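Local structure of CHAD domain (Ricinus communis, 6QV5) at residues A171-L182 with A214-Y222; H183-Q194 with I289-A298. The protein probably binds inorganic polyphosphate through its all-helical CHAD domain, and carries a zinc ion in the crystal. All blocks are in the same frame, centred on the assembly; numbering follows the deposited sequence.

Interaction 1: A171-L182 with A214-Y222; sequences AAHFSRQIMQHL and ALEFFHGLY
M179 reaches from helix 171-192 against the last turn of helix 198-217 and the bend after it, among A214, L215, F218 and Y222. Its chain is bent at both chi2 (58°) and chi3 (80°). These bends bring the methyl CE to 3.7 Å from Y222 CE2 and leave the sulfur beside L215. M179 SD lies 4.0 Å from L215 CD1, and the two side chains cross at about a right angle. The sulfur also makes an oblique Met-aromatic contact with the Y222 ring.

One turn earlier, S175 meets the F218 ring. Its CB sits over one face, 3.8 Å from the ring centroid, in a CH-pi contact. F218 CG, anti to its carbonyl carbon (chi1 -58°), carries the ring to the helix. The far end of the same ring points at F174: F218 CZ lies in the plane of the F174 ring, at its edge, 3.8 Å from F174 CD2.

The hydroxyl of S175 stays close to its own helix. Its one proton is within reach of A171 O, A172 O and, more weakly, Y222 OH, 3.3 Å from S175 OG, and can serve only one of them at a time. L221 closes the upstream end with CD2, which is 3.9 Å from A171 CB. At the downstream end L182 CD1 touches the methyl of A214.

F174 also meets F74, and L215 packs on helix 224-260. Helix 198-217 gives way to a turn at F218. The contact joins the first half of helix 171-192 to the C-terminal end of the next helix and the turn beyond it, as in a helical hairpin of the all-alpha CHAD fold.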
loop_
_atom_site.group_PDB
_atom_site.type_symbol
_atom_site.label_atom_id
_atom_site.label_comp_id
_atom_site.label_asym_id
_atom_site.label_seq_id
_atom_site.Cartn_x
_atom_site.Cartn_y
_atom_site.Cartn_z
ATOM N N ALA A 171 4.838 12.461 -21.699
ATOM C CA ALA A 171 4.819 11.533 -20.568
ATOM C C ALA A 171 6.173 10.833 -20.417
ATOM O O ALA A 171 6.575 10.537 -19.293
ATOM C CB ALA A 171 3.714 10.503 -20.749
ATOM N N ALA A 172 6.873 10.588 -21.550
ATOM C CA ALA A 172 8.188 9.941 -21.609
ATOM C C ALA A 172 9.280 10.773 -20.935
ATOM O O ALA A 172 10.152 10.204 -20.277
ATOM C CB ALA A 172 8.564 9.647 -23.054
ATOM N N HIS A 173 9.223 12.115 -21.091
ATOM C CA HIS A 173 10.176 13.053 -20.494
ATOM C C HIS A 173 10.010 13.103 -18.974
ATOM O O HIS A 173 11.010 13.162 -18.257
ATOM C CB HIS A 173 10.012 14.457 -21.099
ATOM C CG HIS A 173 11.094 15.415 -20.705
ATOM N ND1 HIS A 173 12.201 15.624 -21.510
ATOM C CD2 HIS A 173 11.204 16.190 -19.601
ATOM C CE1 HIS A 173 12.944 16.516 -20.875
ATOM N NE2 HIS A 173 12.386 16.883 -19.719
ATOM N N PHE A 174 8.753 13.090 -18.488
ATOM C CA PHE A 174 8.441 13.121 -17.061
ATOM C C PHE A 174 8.771 11.787 -16.389
ATOM O O PHE A 174 9.370 11.792 -15.313
ATOM C CB PHE A 174 6.968 13.513 -16.824
ATOM C CG PHE A 174 6.546 13.524 -15.372
ATOM C CD1 PHE A 174 6.810 14.621 -14.560
ATOM C CD2 PHE A 174 5.884 12.435 -14.815
ATOM C CE1 PHE A 174 6.432 14.623 -13.215
ATOM C CE2 PHE A 174 5.514 12.436 -13.468
ATOM C CZ PHE A 174 5.782 13.533 -12.680
ATOM N N SER A 175 8.360 10.658 -17.008
ATOM C CA SER A 175 8.574 9.309 -16.480
ATOM C C SER A 175 10.042 8.941 -16.315
ATOM O O SER A 175 10.376 8.313 -15.315
ATOM C CB SER A 175 7.856 8.263 -17.327
ATOM O OG SER A 175 8.376 8.211 -18.644
ATOM N N ARG A 176 10.914 9.327 -17.275
ATOM C CA ARG A 176 12.347 9.019 -17.208
ATOM C C ARG A 176 13.042 9.710 -16.025
ATOM O O ARG A 176 13.924 9.108 -15.416
ATOM C CB ARG A 176 13.075 9.281 -18.547
ATOM C CG ARG A 176 13.248 10.743 -18.955
ATOM C CD ARG A 176 14.120 10.866 -20.189
ATOM N NE ARG A 176 13.322 10.915 -21.415
ATOM C CZ ARG A 176 13.754 10.529 -22.612
ATOM N NH1 ARG A 176 14.980 10.040 -22.759
ATOM N NH2 ARG A 176 12.960 10.618 -23.670
ATOM N N GLN A 177 12.612 10.942 -15.679
ATOM C CA GLN A 177 13.149 11.721 -14.558
ATOM C C GLN A 177 12.756 11.086 -13.219
ATOM O O GLN A 177 13.585 11.014 -12.310
ATOM C CB GLN A 177 12.667 13.181 -14.623
ATOM C CG GLN A 177 13.240 13.980 -15.794
ATOM C CD GLN A 177 12.599 15.340 -15.944
ATOM O OE1 GLN A 177 11.370 15.487 -15.978
ATOM N NE2 GLN A 177 13.422 16.371 -16.061
ATOM N N ILE A 178 11.494 10.616 -13.115
ATOM C CA ILE A 178 10.927 9.963 -11.929
ATOM C C ILE A 178 11.523 8.554 -11.758
ATOM O O ILE A 178 11.935 8.202 -10.651
ATOM C CB ILE A 178 9.361 9.976 -11.980
ATOM C CG1 ILE A 178 8.780 11.424 -12.005
ATOM C CG2 ILE A 178 8.709 9.125 -10.874
ATOM C CD1 ILE A 178 9.026 12.362 -10.738
ATOM N N MET A 179 11.580 7.767 -12.855
ATOM C CA MET A 179 12.126 6.405 -12.872
ATOM C C MET A 179 13.612 6.362 -12.532
ATOM O O MET A 179 14.050 5.406 -11.894
ATOM C CB MET A 179 11.839 5.702 -14.209
ATOM C CG MET A 179 11.236 4.315 -14.052
ATOM S SD MET A 179 9.679 4.253 -13.118
ATOM C CE MET A 179 8.519 4.748 -14.368
ATOM N N GLN A 180 14.382 7.399 -12.933
ATOM C CA GLN A 180 15.809 7.506 -12.615
ATOM C C GLN A 180 15.984 7.775 -11.121
ATOM O O GLN A 180 16.844 7.158 -10.498
ATOM C CB GLN A 180 16.496 8.604 -13.441
ATOM C CG GLN A 180 17.085 8.100 -14.758
ATOM C CD GLN A 180 17.713 9.190 -15.602
ATOM O OE1 GLN A 180 17.924 10.330 -15.166
ATOM N NE2 GLN A 180 18.033 8.856 -16.844
ATOM N N HIS A 181 15.142 8.665 -10.549
ATOM C CA HIS A 181 15.154 9.020 -9.128
ATOM C C HIS A 181 14.717 7.853 -8.237
ATOM O O HIS A 181 15.347 7.627 -7.206
ATOM C CB HIS A 181 14.301 10.280 -8.864
ATOM C CG HIS A 181 14.022 10.534 -7.412
ATOM N ND1 HIS A 181 12.772 10.291 -6.863
ATOM C CD2 HIS A 181 14.854 10.953 -6.429
ATOM C CE1 HIS A 181 12.879 10.592 -5.579
ATOM N NE2 HIS A 181 14.113 10.992 -5.270
ATOM N N LEU A 182 13.652 7.122 -8.629
ATOM C CA LEU A 182 13.124 5.990 -7.862
ATOM C C LEU A 182 14.036 4.767 -7.862
ATOM O O LEU A 182 14.119 4.089 -6.838
ATOM C CB LEU A 182 11.700 5.611 -8.294
ATOM C CG LEU A 182 10.579 6.531 -7.791
ATOM C CD1 LEU A 182 9.284 6.225 -8.489
ATOM C CD2 LEU A 182 10.382 6.414 -6.282
ATOM N N ALA A 214 4.755 3.257 -9.873
ATOM C CA ALA A 214 5.197 4.159 -10.944
ATOM C C ALA A 214 5.401 3.429 -12.272
ATOM O O ALA A 214 5.038 3.964 -13.319
ATOM C CB ALA A 214 6.473 4.876 -10.541
ATOM N N LEU A 215 5.944 2.201 -12.225
ATOM C CA LEU A 215 6.164 1.380 -13.413
ATOM C C LEU A 215 4.843 0.832 -13.968
ATOM O O LEU A 215 4.738 0.611 -15.174
ATOM C CB LEU A 215 7.167 0.256 -13.114
ATOM C CG LEU A 215 7.957 -0.310 -14.298
ATOM C CD1 LEU A 215 8.833 0.758 -14.967
ATOM C CD2 LEU A 215 8.824 -1.460 -13.850
ATOM N N GLU A 216 3.835 0.638 -13.095
ATOM C CA GLU A 216 2.499 0.180 -13.487
ATOM C C GLU A 216 1.715 1.335 -14.114
ATOM O O GLU A 216 0.898 1.100 -15.007
ATOM C CB GLU A 216 1.737 -0.389 -12.284
ATOM C CG GLU A 216 2.141 -1.803 -11.900
ATOM C CD GLU A 216 1.533 -2.344 -10.616
ATOM O OE1 GLU A 216 1.160 -1.538 -9.732
ATOM O OE2 GLU A 216 1.443 -3.586 -10.492
ATOM N N PHE A 217 1.966 2.582 -13.645
ATOM C CA PHE A 217 1.330 3.804 -14.147
ATOM C C PHE A 217 1.792 4.112 -15.571
ATOM O O PHE A 217 0.958 4.393 -16.433
ATOM C CB PHE A 217 1.624 5.009 -13.228
ATOM C CG PHE A 217 1.072 4.966 -11.820
ATOM C CD1 PHE A 217 -0.162 4.380 -11.554
ATOM C CD2 PHE A 217 1.750 5.577 -10.773
ATOM C CE1 PHE A 217 -0.680 4.362 -10.257
ATOM C CE2 PHE A 217 1.232 5.555 -9.475
ATOM C CZ PHE A 217 0.020 4.949 -9.226
ATOM N N PHE A 218 3.116 4.055 -15.810
ATOM C CA PHE A 218 3.741 4.312 -17.110
ATOM C C PHE A 218 4.116 2.981 -17.792
ATOM O O PHE A 218 5.204 2.854 -18.355
ATOM C CB PHE A 218 4.973 5.227 -16.936
ATOM C CG PHE A 218 4.709 6.567 -16.284
ATOM C CD1 PHE A 218 4.255 7.647 -17.033
ATOM C CD2 PHE A 218 4.953 6.759 -14.929
ATOM C CE1 PHE A 218 4.034 8.891 -16.434
ATOM C CE2 PHE A 218 4.723 8.000 -14.329
ATOM C CZ PHE A 218 4.266 9.058 -15.085
ATOM N N HIS A 219 3.191 2.000 -17.751
ATOM C CA HIS A 219 3.343 0.642 -18.288
ATOM C C HIS A 219 3.634 0.580 -19.802
ATOM O O HIS A 219 4.589 -0.089 -20.203
ATOM C CB HIS A 219 2.116 -0.219 -17.921
ATOM C CG HIS A 219 2.099 -1.576 -18.556
ATOM N ND1 HIS A 219 1.181 -1.898 -19.539
ATOM C CD2 HIS A 219 2.903 -2.643 -18.342
ATOM C CE1 HIS A 219 1.447 -3.147 -19.883
ATOM N NE2 HIS A 219 2.477 -3.637 -19.192
ATOM N N GLY A 220 2.825 1.267 -20.609
ATOM C CA GLY A 220 2.961 1.284 -22.065
ATOM C C GLY A 220 4.094 2.123 -22.632
ATOM O O GLY A 220 4.224 2.232 -23.854
ATOM N N LEU A 221 4.926 2.712 -21.754
ATOM C CA LEU A 221 6.056 3.575 -22.107
ATOM C C LEU A 221 7.407 2.847 -22.082
ATOM O O LEU A 221 8.365 3.318 -22.699
ATOM C CB LEU A 221 6.097 4.769 -21.134
ATOM C CG LEU A 221 5.439 6.079 -21.579
ATOM C CD1 LEU A 221 3.921 5.964 -21.628
ATOM C CD2 LEU A 221 5.794 7.194 -20.630
ATOM N N TYR A 222 7.487 1.713 -21.361
ATOM C CA TYR A 222 8.715 0.933 -21.187
ATOM C C TYR A 222 8.629 -0.479 -21.796
ATOM O O TYR A 222 7.529 -0.955 -22.084
ATOM C CB TYR A 222 9.088 0.874 -19.693
ATOM C CG TYR A 222 9.413 2.219 -19.075
ATOM C CD1 TYR A 222 10.728 2.658 -18.963
ATOM C CD2 TYR A 222 8.406 3.044 -18.579
ATOM C CE1 TYR A 222 11.033 3.894 -18.395
ATOM C CE2 TYR A 222 8.697 4.288 -18.022
ATOM C CZ TYR A 222 10.015 4.704 -17.923
ATOM O OH TYR A 222 10.314 5.921 -17.364
#

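Interaction 2: H183-Q194 with I289-A298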
loop_
_atom_site.group_PDB
_atom_site.type_symbol
_atom_site.label_atom_id
_atom_site.label_comp_id
_atom_site.label_asym_id
_atom_site.label_seq_id
_atom_site.Cartn_x
_atom_site.Cartn_y
_atom_site.Cartn_z
ATOM N N HIS A 183 14.725 4.487 -8.991
ATOM C CA HIS A 183 15.681 3.376 -9.091
ATOM C C HIS A 183 16.909 3.711 -8.235
ATOM O O HIS A 183 17.429 2.835 -7.544
ATOM C CB HIS A 183 16.074 3.109 -10.559
ATOM C CG HIS A 183 16.985 1.932 -10.748
ATOM N ND1 HIS A 183 16.556 0.638 -10.513
ATOM C CD2 HIS A 183 18.272 1.894 -11.161
ATOM C CE1 HIS A 183 17.592 -0.140 -10.778
ATOM N NE2 HIS A 183 18.649 0.571 -11.170
ATOM N N LYS A 184 17.327 4.998 -8.255
ATOM C CA LYS A 184 18.437 5.561 -7.480
ATOM C C LYS A 184 18.105 5.494 -5.986
ATOM O O LYS A 184 18.966 5.109 -5.197
ATOM C CB LYS A 184 18.699 7.017 -7.925
ATOM C CG LYS A 184 19.725 7.805 -7.106
ATOM C CD LYS A 184 19.968 9.207 -7.677
ATOM C CE LYS A 184 18.871 10.206 -7.377
ATOM N NZ LYS A 184 19.020 11.442 -8.192
ATOM N N SER A 185 16.853 5.851 -5.613
ATOM C CA SER A 185 16.352 5.834 -4.234
ATOM C C SER A 185 16.264 4.410 -3.681
ATOM O O SER A 185 16.678 4.186 -2.544
ATOM C CB SER A 185 14.996 6.529 -4.142
ATOM O OG SER A 185 14.546 6.644 -2.802
ATOM N N LEU A 186 15.739 3.453 -4.485
ATOM C CA LEU A 186 15.599 2.040 -4.113
ATOM C C LEU A 186 16.956 1.395 -3.835
ATOM O O LEU A 186 17.128 0.791 -2.777
ATOM C CB LEU A 186 14.822 1.255 -5.197
ATOM C CG LEU A 186 14.831 -0.282 -5.113
ATOM C CD1 LEU A 186 13.890 -0.791 -4.034
ATOM C CD2 LEU A 186 14.465 -0.895 -6.440
ATOM N N LEU A 187 17.910 1.535 -4.779
ATOM C CA LEU A 187 19.263 0.986 -4.678
ATOM C C LEU A 187 20.049 1.574 -3.505
ATOM O O LEU A 187 20.770 0.834 -2.835
ATOM C CB LEU A 187 20.020 1.178 -6.005
ATOM C CG LEU A 187 20.224 -0.073 -6.874
ATOM C CD1 LEU A 187 18.902 -0.611 -7.420
ATOM C CD2 LEU A 187 21.159 0.222 -8.030
ATOM N N LYS A 188 19.890 2.892 -3.244
ATOM C CA LYS A 188 20.547 3.604 -2.142
ATOM C C LYS A 188 20.035 3.089 -0.793
ATOM O O LYS A 188 20.840 2.814 0.096
ATOM C CB LYS A 188 20.308 5.120 -2.259
ATOM C CG LYS A 188 21.284 5.980 -1.455
ATOM C CD LYS A 188 20.678 7.328 -1.049
ATOM C CE LYS A 188 20.694 8.368 -2.148
ATOM N NZ LYS A 188 20.046 9.634 -1.719
ATOM N N ARG A 189 18.699 2.947 -0.657
ATOM C CA ARG A 189 18.040 2.458 0.556
ATOM C C ARG A 189 18.327 0.981 0.821
ATOM O O ARG A 189 18.415 0.587 1.982
ATOM C CB ARG A 189 16.531 2.737 0.520
ATOM C CG ARG A 189 16.193 4.195 0.793
ATOM C CD ARG A 189 14.752 4.512 0.460
ATOM N NE ARG A 189 14.425 5.902 0.775
ATOM C CZ ARG A 189 13.189 6.378 0.889
ATOM N NH1 ARG A 189 12.143 5.578 0.717
ATOM N NH2 ARG A 189 12.987 7.656 1.177
ATOM N N ALA A 190 18.496 0.175 -0.247
ATOM C CA ALA A 190 18.820 -1.251 -0.144
ATOM C C ALA A 190 20.281 -1.455 0.288
ATOM O O ALA A 190 20.596 -2.474 0.905
ATOM C CB ALA A 190 18.559 -1.946 -1.470
ATOM N N ALA A 191 21.159 -0.478 -0.030
ATOM C CA ALA A 191 22.582 -0.484 0.327
ATOM C C ALA A 191 22.796 0.051 1.750
ATOM O O ALA A 191 23.590 -0.519 2.500
ATOM C CB ALA A 191 23.378 0.342 -0.673
ATOM N N ARG A 192 22.072 1.134 2.122
ATOM C CA ARG A 192 22.123 1.767 3.447
ATOM C C ARG A 192 21.464 0.888 4.524
ATOM O O ARG A 192 21.704 1.092 5.716
ATOM C CB ARG A 192 21.457 3.157 3.404
ATOM C CG ARG A 192 22.437 4.331 3.388
ATOM C CD ARG A 192 22.938 4.684 1.997
ATOM N NE ARG A 192 23.615 5.983 1.983
ATOM C CZ ARG A 192 24.343 6.448 0.972
ATOM N NH1 ARG A 192 24.511 5.719 -0.125
ATOM N NH2 ARG A 192 24.917 7.641 1.053
ATOM N N MET A 193 20.640 -0.086 4.085
ATOM C CA MET A 193 19.901 -1.064 4.885
ATOM C C MET A 193 20.846 -1.880 5.780
ATOM O O MET A 193 21.843 -2.423 5.295
ATOM C CB MET A 193 19.129 -1.987 3.930
ATOM C CG MET A 193 18.034 -2.799 4.575
ATOM S SD MET A 193 16.985 -3.591 3.325
ATOM C CE MET A 193 18.170 -4.701 2.540
ATOM N N GLN A 194 20.532 -1.942 7.087
ATOM C CA GLN A 194 21.315 -2.665 8.093
ATOM C C GLN A 194 20.428 -3.621 8.908
ATOM O O GLN A 194 19.225 -3.382 9.042
ATOM C CB GLN A 194 22.073 -1.671 9.003
ATOM C CG GLN A 194 23.223 -2.270 9.827
ATOM C CD GLN A 194 24.385 -2.751 8.990
ATOM O OE1 GLN A 194 24.444 -3.911 8.569
ATOM N NE2 GLN A 194 25.342 -1.871 8.740
ATOM N N ILE A 289 17.525 -10.282 -0.235
ATOM C CA ILE A 289 17.006 -9.022 -0.783
ATOM C C ILE A 289 18.106 -8.346 -1.619
ATOM O O ILE A 289 17.857 -7.983 -2.770
ATOM C CB ILE A 289 16.444 -8.108 0.355
ATOM C CG1 ILE A 289 15.086 -8.636 0.874
ATOM C CG2 ILE A 289 16.330 -6.637 -0.083
ATOM C CD1 ILE A 289 14.723 -8.204 2.301
ATOM N N ARG A 290 19.320 -8.209 -1.040
ATOM C CA ARG A 290 20.506 -7.621 -1.669
ATOM C C ARG A 290 20.866 -8.359 -2.961
ATOM O O ARG A 290 21.114 -7.708 -3.973
ATOM C CB ARG A 290 21.697 -7.616 -0.694
ATOM C CG ARG A 290 21.633 -6.517 0.362
ATOM C CD ARG A 290 22.295 -6.960 1.652
ATOM N NE ARG A 290 22.270 -5.917 2.678
ATOM C CZ ARG A 290 22.662 -6.092 3.938
ATOM N NH1 ARG A 290 23.105 -7.277 4.345
ATOM N NH2 ARG A 290 22.608 -5.088 4.801
ATOM N N ALA A 291 20.830 -9.711 -2.938
ATOM C CA ALA A 291 21.116 -10.568 -4.095
ATOM C C ALA A 291 20.029 -10.473 -5.176
ATOM O O ALA A 291 20.311 -10.696 -6.355
ATOM C CB ALA A 291 21.290 -12.012 -3.647
ATOM N N GLY A 292 18.807 -10.147 -4.763
ATOM C CA GLY A 292 17.673 -9.992 -5.665
ATOM C C GLY A 292 17.640 -8.652 -6.375
ATOM O O GLY A 292 17.057 -8.547 -7.458
ATOM N N LEU A 293 18.271 -7.619 -5.775
ATOM C CA LEU A 293 18.308 -6.253 -6.313
ATOM C C LEU A 293 19.680 -5.800 -6.865
ATOM O O LEU A 293 19.740 -4.751 -7.509
ATOM C CB LEU A 293 17.803 -5.231 -5.265
ATOM C CG LEU A 293 16.449 -5.480 -4.576
ATOM C CD1 LEU A 293 16.334 -4.658 -3.315
ATOM C CD2 LEU A 293 15.278 -5.164 -5.489
ATOM N N HIS A 294 20.769 -6.567 -6.614
ATOM C CA HIS A 294 22.128 -6.215 -7.059
ATOM C C HIS A 294 22.305 -6.176 -8.586
ATOM O O HIS A 294 23.167 -5.444 -9.075
ATOM C CB HIS A 294 23.192 -7.127 -6.413
ATOM C CG HIS A 294 23.503 -8.373 -7.187
ATOM N ND1 HIS A 294 22.656 -9.462 -7.169
ATOM C CD2 HIS A 294 24.555 -8.652 -7.990
ATOM C CE1 HIS A 294 23.217 -10.367 -7.952
ATOM N NE2 HIS A 294 24.361 -9.925 -8.470
ATOM N N ALA A 295 21.515 -6.978 -9.322
ATOM C CA ALA A 295 21.587 -7.087 -10.781
ATOM C C ALA A 295 20.661 -6.119 -11.522
ATOM O O ALA A 295 20.885 -5.865 -12.709
ATOM C CB ALA A 295 21.287 -8.517 -11.204
ATOM N N LEU A 296 19.628 -5.592 -10.833
ATOM C CA LEU A 296 18.628 -4.692 -11.409
ATOM C C LEU A 296 19.180 -3.405 -12.006
ATOM O O LEU A 296 19.949 -2.682 -11.369
ATOM C CB LEU A 296 17.512 -4.355 -10.407
ATOM C CG LEU A 296 16.444 -5.421 -10.138
ATOM C CD1 LEU A 296 15.400 -4.886 -9.196
ATOM C CD2 LEU A 296 15.753 -5.879 -11.424
ATOM N N ARG A 297 18.763 -3.134 -13.247
ATOM C CA ARG A 297 19.098 -1.942 -14.018
ATOM C C ARG A 297 17.792 -1.204 -14.279
ATOM O O ARG A 297 16.755 -1.851 -14.460
ATOM C CB ARG A 297 19.769 -2.316 -15.354
ATOM C CG ARG A 297 21.144 -2.965 -15.204
ATOM C CD ARG A 297 21.672 -3.474 -16.531
ATOM N NE ARG A 297 22.330 -2.420 -17.308
ATOM C CZ ARG A 297 22.543 -2.474 -18.619
ATOM N NH1 ARG A 297 22.134 -3.522 -19.324
ATOM N NH2 ARG A 297 23.150 -1.471 -19.239
ATOM N N ALA A 298 17.837 0.143 -14.284
ATOM C CA ALA A 298 16.676 1.009 -14.513
ATOM C C ALA A 298 15.947 0.645 -15.816
ATOM O O ALA A 298 16.613 0.485 -16.843
ATOM C CB ALA A 298 17.107 2.468 -14.543
#
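L293 packs on A190 at the apolar centre of a near-antiparallel helix pair within the all-helical CHAD fold. The short axes of 183-192 and 289-293 make an angle of 151° and approach to 10.5 Å. This spacing is bridged by side chains. L293 CD1 is 4.0 Å from A190 CB, while its other methyl, CD2, faces L186 CD2. L187 adds CD1 near the carbonyl oxygen of L293. Helix 224-260 lies against this layer: L186 touches L234, and both I289 and L293 touch T237.

Toward the end of helix 171-192, M193 extends the apolar patch. Its chain runs out straight and bends only at chi3 (64°). The bend sets CE against I289 CG2 at 3.7 Å, with the two side chains crossing at about a right angle.

At the opposite end H183 meets the coil after helix 286-293. CG is anti to the backbone N, and the ring lies against A298. The A298 CB methyl makes a CH-pi contact over one face, 4.0 Å from the ring centroid. The backbone N of A298 is over a face too, 3.2 Å from H183 NE2, but the angle is too poor for a hydrogen bond. L296 O lies at the ring edge, near its plane. The polar partner of H183 is Y230 OH, bonded to ND1, which helps fix the turn of the ring.

The polar edge beside M193 belongs to R290. Its side chain reaches across to the C-terminal end of helix 171-192, and NH1 makes a long, weak ion pair with D287. R290 NH2 donates to the carbonyl oxygen of M193 at 2.8 Å. That oxygen lies in the guanidinium plane, but the nitrogen stands 42° out of the carbonyl plane.

Interactions 1 and 2 divide helix 171-192 between them. Residues 171-182 meet the end of helix 198-217, and residues 183-194 meet the C-terminal helix 286-293 and its tail. The two centres are about 18 Å apart. L182 and H183 are neighbours in sequence, yet they serve different contacts. Helix 224-260 is common to both: Y230 touches L215 of interaction 1 and bonds to H183 of interaction 2. The tail past A298 then returns to interaction 1, where L301 touches S175 and Y222. Both contacts lie away from the zinc site of H52 and H138, so neither supplies a metal ligand.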